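Local coordinates for PadR family transcriptional regulator (Listeria monocytogenes, PDB 6ABQ), which probably binds DNA as a dimeric winged helix-turn-helix transcriptional regulator of the PadR family, whose control appears to respond to a bound ligand, at residues K38-D42 with L43-E47; E50-V53 with Y54-V58; W99-I102 with Q103-M107; E89-L92 with A93-W96. All coordinates share one frame; numbering follows the deposited sequence. Where two conformers were deposited one is given.

The four contacts are local turns in series along one PadR-like chain. Contacts 1 and 2 belong to the N-terminal helix-turn-helix part: contact 1 closes helix 33-42, contact 2 opens helix 50-62, and the two touch where Leu40 CD1 lies 4.2 Å from Val53 CG2. Contacts 4 and 3 follow each other on the long C-terminal helix 86-110, their centres about 16 Å apart. Contact 2 is remote from contact 3, about 26 Å between centres and on the other side of the chain's centre. Contacts 1, 3 and 4 all reach the second subunit, whereas no other chain of the assembly touches contact 2.

Contact 1: residues K38-D42 with L43-E47; sequences KYLND and LGFDE
Leu43 N bonds to Tyr39 O, and beyond it the chain leaves helix 33-42 through a Schellman motif, in which Phe45 N reaches back to Leu40 O (2.9 Å) and Gly44 N to Asn41 O (3.1 Å). The second approaches its acceptor differently: Gly44 N stands above the carbonyl plane of Asn41, 64° out of it, away from the lone pairs. Gly44 has positive phi (121°), a conformation readily reached by glycine.

Asn41 carries the side-chain part of the turn. Its CG lies beside the backbone N (chi1 -65°), and from there ND2 donates to Phe45 O at 2.7 Å, with the acceptor close to the amide plane. The same oxygen receives a CH...O contact from Asn41 CA at 3.3 Å, so one residue grips it twice. ND2 also bonds to Ile48 O, tying the helix end to the loop at two places. Leu43 CB sits 3.4 Å from the carbonyl oxygen Leu40 O. The apolar ends of Leu43 and Leu40 approach more loosely, CD2 to CD2 at 4.4 Å, and Phe45 CB rests against Leu40 O at 3.4 Å.

The turn links helix 33-42 to the loop before helix 50-62, as in the helix-turn-helix of this family. Leu40 packs on Met21 and Ile22 of helix 17-27, and Phe45 on Leu10 and Leu14. Leu43 and Phe45 also meet Val109 and Ile102 of the second subunit.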
loop_
_atom_site.group_PDB
_atom_site.type_symbol
_atom_site.label_atom_id
_atom_site.label_comp_id
_atom_site.label_asym_id
_atom_site.label_seq_id
_atom_site.Cartn_x
_atom_site.Cartn_y
_atom_site.Cartn_z
ATOM N N LYS B 38 14.913 5.038 10.800
ATOM C CA LYS B 38 14.716 4.752 12.230
ATOM C C LYS B 38 13.362 5.249 12.736
ATOM O O LYS B 38 12.712 4.559 13.522
ATOM C CB LYS B 38 15.866 5.307 13.080
ATOM C CG LYS B 38 17.256 4.782 12.710
ATOM C CD LYS B 38 17.592 3.429 13.341
ATOM C CE LYS B 38 17.415 2.285 12.350
ATOM N NZ LYS B 38 18.729 1.694 11.963
ATOM N N TYR B 39 12.939 6.425 12.262
ATOM C CA TYR B 39 11.597 6.954 12.524
ATOM C C TYR B 39 10.497 5.968 12.082
ATOM O O TYR B 39 9.553 5.721 12.829
ATOM C CB TYR B 39 11.395 8.344 11.875
ATOM C CG TYR B 39 9.941 8.764 11.813
ATOM C CD1 TYR B 39 9.274 9.248 12.952
ATOM C CD2 TYR B 39 9.214 8.640 10.622
ATOM C CE1 TYR B 39 7.923 9.601 12.896
ATOM C CE2 TYR B 39 7.872 8.994 10.551
ATOM C CZ TYR B 39 7.226 9.469 11.682
ATOM O OH TYR B 39 5.889 9.812 11.586
ATOM N N LEU B 40 10.631 5.426 10.870
ATOM C CA LEU B 40 9.673 4.456 10.332
ATOM C C LEU B 40 9.709 3.110 11.070
ATOM O O LEU B 40 8.656 2.513 11.294
ATOM C CB LEU B 40 9.856 4.266 8.815
ATOM C CG LEU B 40 9.605 5.503 7.942
ATOM C CD1 LEU B 40 10.244 5.347 6.568
ATOM C CD2 LEU B 40 8.117 5.818 7.830
ATOM N N ASN B 41 10.909 2.662 11.462
ATOM C CA ASN B 41 11.078 1.418 12.239
ATOM C C ASN B 41 10.430 1.493 13.621
ATOM O O ASN B 41 9.743 0.558 14.034
ATOM C CB ASN B 41 12.558 1.032 12.390
ATOM C CG ASN B 41 13.238 0.670 11.066
ATOM O OD1 ASN B 41 14.462 0.650 11.002
ATOM N ND2 ASN B 41 12.464 0.379 10.021
ATOM N N ASP B 42 10.649 2.617 14.308
ATOM C CA ASP B 42 10.097 2.877 15.642
ATOM C C ASP B 42 8.588 3.066 15.633
ATOM O O ASP B 42 7.917 2.754 16.616
ATOM C CB ASP B 42 10.782 4.091 16.285
ATOM C CG ASP B 42 12.214 3.795 16.741
ATOM O OD1 ASP B 42 12.604 2.602 16.832
ATOM O OD2 ASP B 42 12.955 4.767 17.020
ATOM N N LEU B 43 8.070 3.571 14.518
ATOM C CA LEU B 43 6.633 3.663 14.267
ATOM C C LEU B 43 5.970 2.281 14.199
ATOM O O LEU B 43 4.767 2.156 14.402
ATOM C CB LEU B 43 6.406 4.428 12.958
ATOM C CG LEU B 43 5.021 4.821 12.439
ATOM C CD1 LEU B 43 4.324 5.747 13.421
ATOM C CD2 LEU B 43 5.177 5.491 11.084
ATOM N N GLY B 44 6.769 1.252 13.920
ATOM C CA GLY B 44 6.291 -0.115 13.810
ATOM C C GLY B 44 6.554 -0.753 12.458
ATOM O O GLY B 44 6.245 -1.932 12.260
ATOM N N PHE B 45 7.115 0.013 11.519
ATOM C CA PHE B 45 7.464 -0.538 10.211
ATOM C C PHE B 45 8.915 -1.024 10.251
ATOM O O PHE B 45 9.843 -0.362 9.768
ATOM C CB PHE B 45 7.160 0.453 9.076
ATOM C CG PHE B 45 5.731 0.969 9.063
ATOM C CD1 PHE B 45 4.642 0.122 9.337
ATOM C CD2 PHE B 45 5.469 2.309 8.749
ATOM C CE1 PHE B 45 3.338 0.602 9.328
ATOM C CE2 PHE B 45 4.163 2.790 8.727
ATOM C CZ PHE B 45 3.097 1.936 9.021
ATOM N N ASP B 46 9.064 -2.204 10.853
ATOM C CA ASP B 46 10.338 -2.784 11.295
ATOM C C ASP B 46 11.275 -3.291 10.211
ATOM O O ASP B 46 12.463 -3.468 10.469
ATOM C CB ASP B 46 10.065 -3.962 12.242
ATOM C CG ASP B 46 10.148 -3.577 13.699
ATOM O OD1 ASP B 46 11.084 -2.827 14.074
ATOM O OD2 ASP B 46 9.289 -4.043 14.480
ATOM N N GLU B 47 10.751 -3.563 9.023
ATOM C CA GLU B 47 11.555 -4.243 8.010
ATOM C C GLU B 47 12.157 -3.321 6.948
ATOM O O GLU B 47 13.050 -3.757 6.215
ATOM C CB GLU B 47 10.806 -5.442 7.412
ATOM C CG GLU B 47 10.669 -6.594 8.402
ATOM C CD GLU B 47 10.009 -7.833 7.825
ATOM O OE1 GLU B 47 8.969 -7.706 7.143
ATOM O OE2 GLU B 47 10.526 -8.948 8.070
#

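Contact 2: residues E50-V53 with Y54-V58; sequences EGTV and YTILV
Glu50 and Tyr54 stand side by side, one turn apart, at the start of helix 50-62, which follows helix 33-42 and, by its place in the winged helix-turn-helix fold, probably corresponds to the DNA-recognition helix. Tyr54 OH donates to Glu50 OE2 at a very short 2.5 Å, with carboxylate and ring planes 58° apart. One turn thus pairs these residues twice, because Tyr54 N also bonds to Glu50 O, in the carbonyl plane. The Glu50 chain, extended beyond CG, brings the carboxylate level with the phenol oxygen.

Thr52 O is the acceptor with two donors. Ile56 N supplies the regular helical bond at 3.2 Å, and the hydroxyl of Thr55 adds a second at 2.6 Å, in the carbonyl plane and on a lone pair. Thr55 OG1 gets there by standing between its own backbone N and carbonyl carbon (chi1 76°), which turns the hydroxyl back along the helix. By contrast, the bond from Thr55 N to Gly51 O is weak, and Thr55 CG2 lies against that oxygen.

Inward, Val53 and Leu57 point the same way toward helix 33-42, where Val53 packs on Thr37 and Leu57 on Ile36. Leu57 N bonds to Val53 O at 2.9 Å, nearly straight, and Leu57 CD1 meets Val53 CG1 at 4.1 Å.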
loop_
_atom_site.group_PDB
_atom_site.type_symbol
_atom_site.label_atom_id
_atom_site.label_comp_id
_atom_site.label_asym_id
_atom_site.label_seq_id
_atom_site.Cartn_x
_atom_site.Cartn_y
_atom_site.Cartn_z
ATOM N N GLU B 50 17.563 1.169 5.414
ATOM C CA GLU B 50 18.132 2.451 5.002
ATOM C C GLU B 50 18.276 2.575 3.476
ATOM O O GLU B 50 17.969 3.623 2.893
ATOM C CB GLU B 50 19.504 2.579 5.664
ATOM C CG GLU B 50 19.878 3.959 6.152
ATOM C CD GLU B 50 21.356 4.057 6.486
ATOM O OE1 GLU B 50 21.903 3.151 7.162
ATOM O OE2 GLU B 50 21.978 5.045 6.053
ATOM N N GLY B 51 18.748 1.494 2.854
ATOM C CA GLY B 51 18.928 1.406 1.407
ATOM C C GLY B 51 17.661 1.672 0.618
ATOM O O GLY B 51 17.714 2.361 -0.409
ATOM N N THR B 52 16.528 1.138 1.097
ATOM C CA THR B 52 15.217 1.408 0.484
ATOM C C THR B 52 14.842 2.896 0.608
ATOM O O THR B 52 14.408 3.507 -0.383
ATOM C CB THR B 52 14.094 0.490 1.040
ATOM O OG1 THR B 52 14.506 -0.880 0.944
ATOM C CG2 THR B 52 12.776 0.661 0.258
ATOM N N VAL B 53 15.031 3.464 1.806
ATOM C CA VAL B 53 14.734 4.886 2.066
ATOM C C VAL B 53 15.498 5.800 1.090
ATOM O O VAL B 53 14.920 6.752 0.567
ATOM C CB VAL B 53 14.951 5.280 3.563
ATOM C CG1 VAL B 53 14.994 6.792 3.759
ATOM C CG2 VAL B 53 13.845 4.692 4.431
ATOM N N TYR B 54 16.766 5.472 0.827
ATOM C CA TYR B 54 17.588 6.194 -0.149
ATOM C C TYR B 54 16.987 6.237 -1.555
ATOM O O TYR B 54 16.980 7.303 -2.179
ATOM C CB TYR B 54 19.028 5.656 -0.183
ATOM C CG TYR B 54 19.841 5.991 1.060
ATOM C CD1 TYR B 54 19.823 7.283 1.607
ATOM C CD2 TYR B 54 20.639 5.019 1.685
ATOM C CE1 TYR B 54 20.561 7.594 2.742
ATOM C CE2 TYR B 54 21.388 5.324 2.812
ATOM C CZ TYR B 54 21.343 6.610 3.334
ATOM O OH TYR B 54 22.068 6.921 4.452
ATOM N N THR B 55 16.464 5.097 -2.028
ATOM C CA THR B 55 15.790 5.012 -3.343
ATOM C C THR B 55 14.567 5.940 -3.416
ATOM O O THR B 55 14.341 6.599 -4.428
ATOM C CB THR B 55 15.361 3.568 -3.735
ATOM O OG1 THR B 55 14.194 3.179 -3.001
ATOM C CG2 THR B 55 16.474 2.545 -3.518
ATOM N N ILE B 56 13.796 5.985 -2.328
ATOM C CA ILE B 56 12.594 6.822 -2.243
ATOM C C ILE B 56 12.965 8.310 -2.205
ATOM O O ILE B 56 12.315 9.130 -2.867
ATOM C CB ILE B 56 11.663 6.416 -1.068
ATOM C CG1 ILE B 56 11.171 4.966 -1.270
ATOM C CG2 ILE B 56 10.474 7.375 -0.969
ATOM C CD1 ILE B 56 10.618 4.287 -0.026
ATOM N N LEU B 57 14.013 8.641 -1.454
ATOM C CA LEU B 57 14.575 9.994 -1.456
ATOM C C LEU B 57 15.017 10.446 -2.857
ATOM O O LEU B 57 14.762 11.587 -3.245
ATOM C CB LEU B 57 15.717 10.121 -0.438
ATOM C CG LEU B 57 15.362 10.063 1.064
ATOM C CD1 LEU B 57 16.621 10.039 1.910
ATOM C CD2 LEU B 57 14.433 11.190 1.508
ATOM N N VAL B 58 15.658 9.546 -3.604
ATOM C CA VAL B 58 16.040 9.798 -5.007
ATOM C C VAL B 58 14.790 10.083 -5.863
ATOM O O VAL B 58 14.776 11.036 -6.647
ATOM C CB VAL B 58 16.908 8.649 -5.594
ATOM C CG1 VAL B 58 17.006 8.719 -7.117
ATOM C CG2 VAL B 58 18.305 8.677 -4.980
#

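Contact 3: residues W99-I102 with Q103-M107; sequences WDFI and QGKIM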
loop_
_atom_site.group_PDB
_atom_site.type_symbol
_atom_site.label_atom_id
_atom_site.label_comp_id
_atom_site.label_asym_id
_atom_site.label_seq_id
_atom_site.Cartn_x
_atom_site.Cartn_y
_atom_site.Cartn_z
ATOM N N TRP B 99 -5.147 9.093 0.257
ATOM C CA TRP B 99 -5.095 8.086 1.318
ATOM C C TRP B 99 -6.410 7.990 2.102
ATOM O O TRP B 99 -6.828 6.891 2.446
ATOM C CB TRP B 99 -3.905 8.315 2.269
ATOM C CG TRP B 99 -3.712 7.159 3.224
ATOM C CD1 TRP B 99 -3.000 6.010 2.995
ATOM C CD2 TRP B 99 -4.272 7.028 4.537
ATOM N NE1 TRP B 99 -3.071 5.178 4.091
ATOM C CE2 TRP B 99 -3.843 5.775 5.053
ATOM C CE3 TRP B 99 -5.082 7.853 5.339
ATOM C CZ2 TRP B 99 -4.206 5.323 6.336
ATOM C CZ3 TRP B 99 -5.445 7.403 6.616
ATOM C CH2 TRP B 99 -5.001 6.150 7.102
ATOM N N ASP B 100 -7.044 9.132 2.379
ATOM C CA ASP B 100 -8.373 9.164 3.005
ATOM C C ASP B 100 -9.457 8.536 2.128
ATOM O O ASP B 100 -10.282 7.767 2.630
ATOM C CB ASP B 100 -8.786 10.588 3.388
ATOM C CG ASP B 100 -8.267 11.007 4.751
ATOM O OD1 ASP B 100 -8.255 10.183 5.699
ATOM O OD2 ASP B 100 -7.889 12.189 4.880
ATOM N N PHE B 101 -9.443 8.872 0.834
ATOM C CA PHE B 101 -10.348 8.276 -0.161
ATOM C C PHE B 101 -10.202 6.754 -0.168
ATOM O O PHE B 101 -11.198 6.033 -0.069
ATOM C CB PHE B 101 -10.094 8.859 -1.564
ATOM C CG PHE B 101 -11.060 8.368 -2.624
ATOM C CD1 PHE B 101 -12.274 9.026 -2.842
ATOM C CD2 PHE B 101 -10.758 7.242 -3.404
ATOM C CE1 PHE B 101 -13.170 8.571 -3.810
ATOM C CE2 PHE B 101 -11.650 6.782 -4.371
ATOM C CZ PHE B 101 -12.855 7.452 -4.579
ATOM N N ILE B 102 -8.956 6.284 -0.251
ATOM C CA ILE B 102 -8.639 4.862 -0.367
ATOM C C ILE B 102 -9.036 4.058 0.877
ATOM O O ILE B 102 -9.581 2.955 0.738
ATOM C CB ILE B 102 -7.172 4.657 -0.831
ATOM C CG1 ILE B 102 -7.134 4.602 -2.361
ATOM C CG2 ILE B 102 -6.543 3.384 -0.275
ATOM C CD1 ILE B 102 -5.947 5.307 -2.982
ATOM N N GLN B 103 -8.794 4.630 2.059
ATOM C CA GLN B 103 -9.169 4.037 3.352
ATOM C C GLN B 103 -10.675 3.761 3.429
ATOM O O GLN B 103 -11.104 2.683 3.847
ATOM C CB GLN B 103 -8.738 4.970 4.498
ATOM C CG GLN B 103 -8.998 4.450 5.908
ATOM C CD GLN B 103 -8.903 5.542 6.960
ATOM O OE1 GLN B 103 -8.724 5.263 8.144
ATOM N NE2 GLN B 103 -9.020 6.793 6.529
ATOM N N GLY B 104 -11.462 4.765 3.029
ATOM C CA GLY B 104 -12.922 4.701 3.070
ATOM C C GLY B 104 -13.474 3.614 2.170
ATOM O O GLY B 104 -14.399 2.897 2.554
ATOM N N LYS B 105 -12.892 3.493 0.977
ATOM C CA LYS B 105 -13.298 2.482 0.003
ATOM C C LYS B 105 -12.914 1.069 0.430
ATOM O O LYS B 105 -13.694 0.146 0.221
ATOM C CB LYS B 105 -12.776 2.804 -1.404
ATOM C CG LYS B 105 -13.248 4.135 -1.980
ATOM C CD LYS B 105 -14.763 4.210 -2.140
ATOM C CE LYS B 105 -15.209 5.604 -2.550
ATOM N NZ LYS B 105 -16.645 5.618 -2.953
ATOM N N ILE B 106 -11.732 0.916 1.040
ATOM C CA ILE B 106 -11.294 -0.368 1.628
ATOM C C ILE B 106 -12.187 -0.790 2.814
ATOM O O ILE B 106 -12.419 -1.988 3.021
ATOM C CB ILE B 106 -9.786 -0.371 2.006
ATOM C CG1 ILE B 106 -8.915 -0.130 0.765
ATOM C CG2 ILE B 106 -9.373 -1.700 2.629
ATOM C CD1 ILE B 106 -7.445 0.113 1.045
ATOM N N MET B 107 -12.696 0.186 3.570
ATOM C CA MET B 107 -13.680 -0.089 4.633
ATOM C C MET B 107 -15.035 -0.556 4.076
ATOM O O MET B 107 -15.749 -1.319 4.735
ATOM C CB MET B 107 -13.848 1.111 5.580
ATOM C CG MET B 107 -12.674 1.364 6.526
ATOM S SD MET B 107 -12.180 -0.012 7.607
ATOM C CE MET B 107 -13.576 -0.153 8.731
#
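Phe101 and Lys105 pair one turn apart on the long C-terminal helix 86-110, the helix through which the two PadR-like subunits meet. Phe101 CG lies anti to its backbone N (chi1 -176°), which swings the ring outward from the helix, leaning slightly toward Lys105, and Lys105 CG lies over one face of it. Because the lysine chain bends at chi2 (-62°), its later methylenes turn back over the ring, and CE comes to 3.6 Å from Phe101 CZ. The ammonium group beyond is taken by the second subunit, where Lys105 NZ bonds to the backbone oxygen of Leu43.

Trp99 and Gln103 meet at a slant instead, the indole and amide planes 39° apart; the benzo part of the ring, at CZ3 and CH2, is what reaches the glutamine end. Asp100 runs alongside Gln103 and points the same way, but its OD2 makes a salt bridge with Lys110 of the second subunit. Trp99 and Ile106 pack crosswise between the subunits, since Trp99 touches Ile106 of the second subunit and Ile106 touches Trp96 there.

Regular helical bonds join the backbones of the residues four apart, among them Gln103 N to Trp99 O at 3.0 Å. Ile102 and Ile106 cross at an angle on the buried side. Ile106 CG1 presses on Ile102 O at 3.2 Å, and its CD1 lies 3.6 Å from Ile102 CG2.

Contact 4: residues E89-L92 with A93-W96; sequences EEEL and AIFW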
loop_
_atom_site.group_PDB
_atom_site.type_symbol
_atom_site.label_atom_id
_atom_site.label_comp_id
_atom_site.label_asym_id
_atom_site.label_seq_id
_atom_site.Cartn_x
_atom_site.Cartn_y
_atom_site.Cartn_z
ATOM N N GLU B 89 5.232 20.118 -0.118
ATOM C CA GLU B 89 4.128 20.511 0.769
ATOM C C GLU B 89 2.758 20.246 0.134
ATOM O O GLU B 89 1.874 19.684 0.778
ATOM C CB GLU B 89 4.246 21.986 1.181
ATOM C CG GLU B 89 5.328 22.265 2.221
ATOM C CD GLU B 89 5.579 23.747 2.472
ATOM O OE1 GLU B 89 4.791 24.606 2.022
ATOM O OE2 GLU B 89 6.579 24.063 3.139
ATOM N N GLU B 90 2.611 20.633 -1.132
ATOM C CA GLU B 90 1.376 20.423 -1.882
ATOM C C GLU B 90 1.098 18.952 -2.176
ATOM O O GLU B 90 -0.044 18.509 -2.042
ATOM C CB GLU B 90 1.348 21.260 -3.168
ATOM C CG GLU B 90 1.219 22.762 -2.920
ATOM C CD GLU B 90 0.248 23.455 -3.867
ATOM O OE1 GLU B 90 -0.869 22.922 -4.086
ATOM O OE2 GLU B 90 0.590 24.547 -4.377
ATOM N N GLU B 91 2.140 18.204 -2.554
ATOM C CA GLU B 91 2.035 16.757 -2.810
ATOM C C GLU B 91 1.671 15.961 -1.554
ATOM O O GLU B 91 0.950 14.959 -1.635
ATOM C CB GLU B 91 3.327 16.212 -3.438
ATOM C CG GLU B 91 3.372 14.700 -3.689
ATOM C CD GLU B 91 2.247 14.172 -4.576
ATOM O OE1 GLU B 91 1.891 14.827 -5.579
ATOM O OE2 GLU B 91 1.717 13.086 -4.269
ATOM N N LEU B 92 2.170 16.407 -0.403
ATOM C CA LEU B 92 1.824 15.781 0.867
ATOM C C LEU B 92 0.329 15.936 1.172
ATOM O O LEU B 92 -0.323 14.956 1.544
ATOM C CB LEU B 92 2.698 16.303 2.013
ATOM C CG LEU B 92 2.474 15.726 3.420
ATOM C CD1 LEU B 92 2.707 14.217 3.499
ATOM C CD2 LEU B 92 3.347 16.469 4.419
ATOM N N ALA B 93 -0.191 17.158 0.998
ATOM C CA ALA B 93 -1.621 17.450 1.147
ATOM C C ALA B 93 -2.469 16.585 0.209
ATOM O O ALA B 93 -3.499 16.060 0.628
ATOM C CB ALA B 93 -1.904 18.931 0.928
ATOM N N ILE B 94 -2.009 16.430 -1.037
ATOM C CA ILE B 94 -2.639 15.551 -2.034
ATOM C C ILE B 94 -2.611 14.071 -1.603
ATOM O O ILE B 94 -3.616 13.378 -1.757
ATOM C CB ILE B 94 -2.050 15.770 -3.458
ATOM C CG1 ILE B 94 -2.425 17.162 -3.984
ATOM C CG2 ILE B 94 -2.577 14.730 -4.443
ATOM C CD1 ILE B 94 -1.568 17.658 -5.129
ATOM N N PHE B 95 -1.474 13.610 -1.061
ATOM C CA PHE B 95 -1.346 12.247 -0.519
ATOM C C PHE B 95 -2.412 11.926 0.529
ATOM O O PHE B 95 -3.038 10.863 0.457
ATOM C CB PHE B 95 0.053 11.972 0.061
ATOM C CG PHE B 95 0.103 10.769 0.972
ATOM C CD1 PHE B 95 0.143 9.474 0.444
ATOM C CD2 PHE B 95 0.072 10.922 2.362
ATOM C CE1 PHE B 95 0.164 8.362 1.280
ATOM C CE2 PHE B 95 0.093 9.812 3.202
ATOM C CZ PHE B 95 0.144 8.532 2.660
ATOM N N TRP B 96 -2.592 12.831 1.498
ATOM C CA TRP B 96 -3.578 12.656 2.574
ATOM C C TRP B 96 -5.023 12.598 2.056
ATOM O O TRP B 96 -5.836 11.813 2.562
ATOM C CB TRP B 96 -3.420 13.730 3.664
ATOM C CG TRP B 96 -2.174 13.563 4.518
ATOM C CD1 TRP B 96 -1.135 14.444 4.635
ATOM C CD2 TRP B 96 -1.837 12.438 5.351
ATOM N NE1 TRP B 96 -0.178 13.947 5.491
ATOM C CE2 TRP B 96 -0.583 12.719 5.945
ATOM C CE3 TRP B 96 -2.475 11.222 5.655
ATOM C CZ2 TRP B 96 0.045 11.832 6.829
ATOM C CZ3 TRP B 96 -1.854 10.340 6.529
ATOM C CH2 TRP B 96 -0.606 10.651 7.111
#
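Glu89 O accepts from Ala93 N near the start of the long C-terminal helix 86-110, a regular alpha-helical stretch whose Leu92 and Trp96 face helix 17-27. Glu90 follows with its carbonyl, which bonds to Ile94 N at 3.0 Å; the isoleucine folds back over the same oxygen, CD1 at 3.5 Å from Glu90 O. With CG1 beside its backbone N (chi1 -67°), Ile94 directs CG1 and CD1 toward the preceding turn. Glu91 O then takes Phe95 N in the shortest of the four backbone bonds, 2.8 Å.

Leu92 does most of the side-chain work. It points the same way as Trp96, and its CD1 rests 3.5 Å from Trp96 NE1 and 4.4 Å from Phe95 CD2. The leucine packs on Leu23 and Ser27 of helix 17-27, while the indole N-H bonds to Glu24 OE1 on that helix, which probably limits rotation of the ring. Phe95 adds a neighbour over one indole face and packs on Leu13 of the second subunit. Besides its bond from Trp96 N, Leu92 O is approached by the indole itself, Trp96 CD1 lying 3.2 Å away.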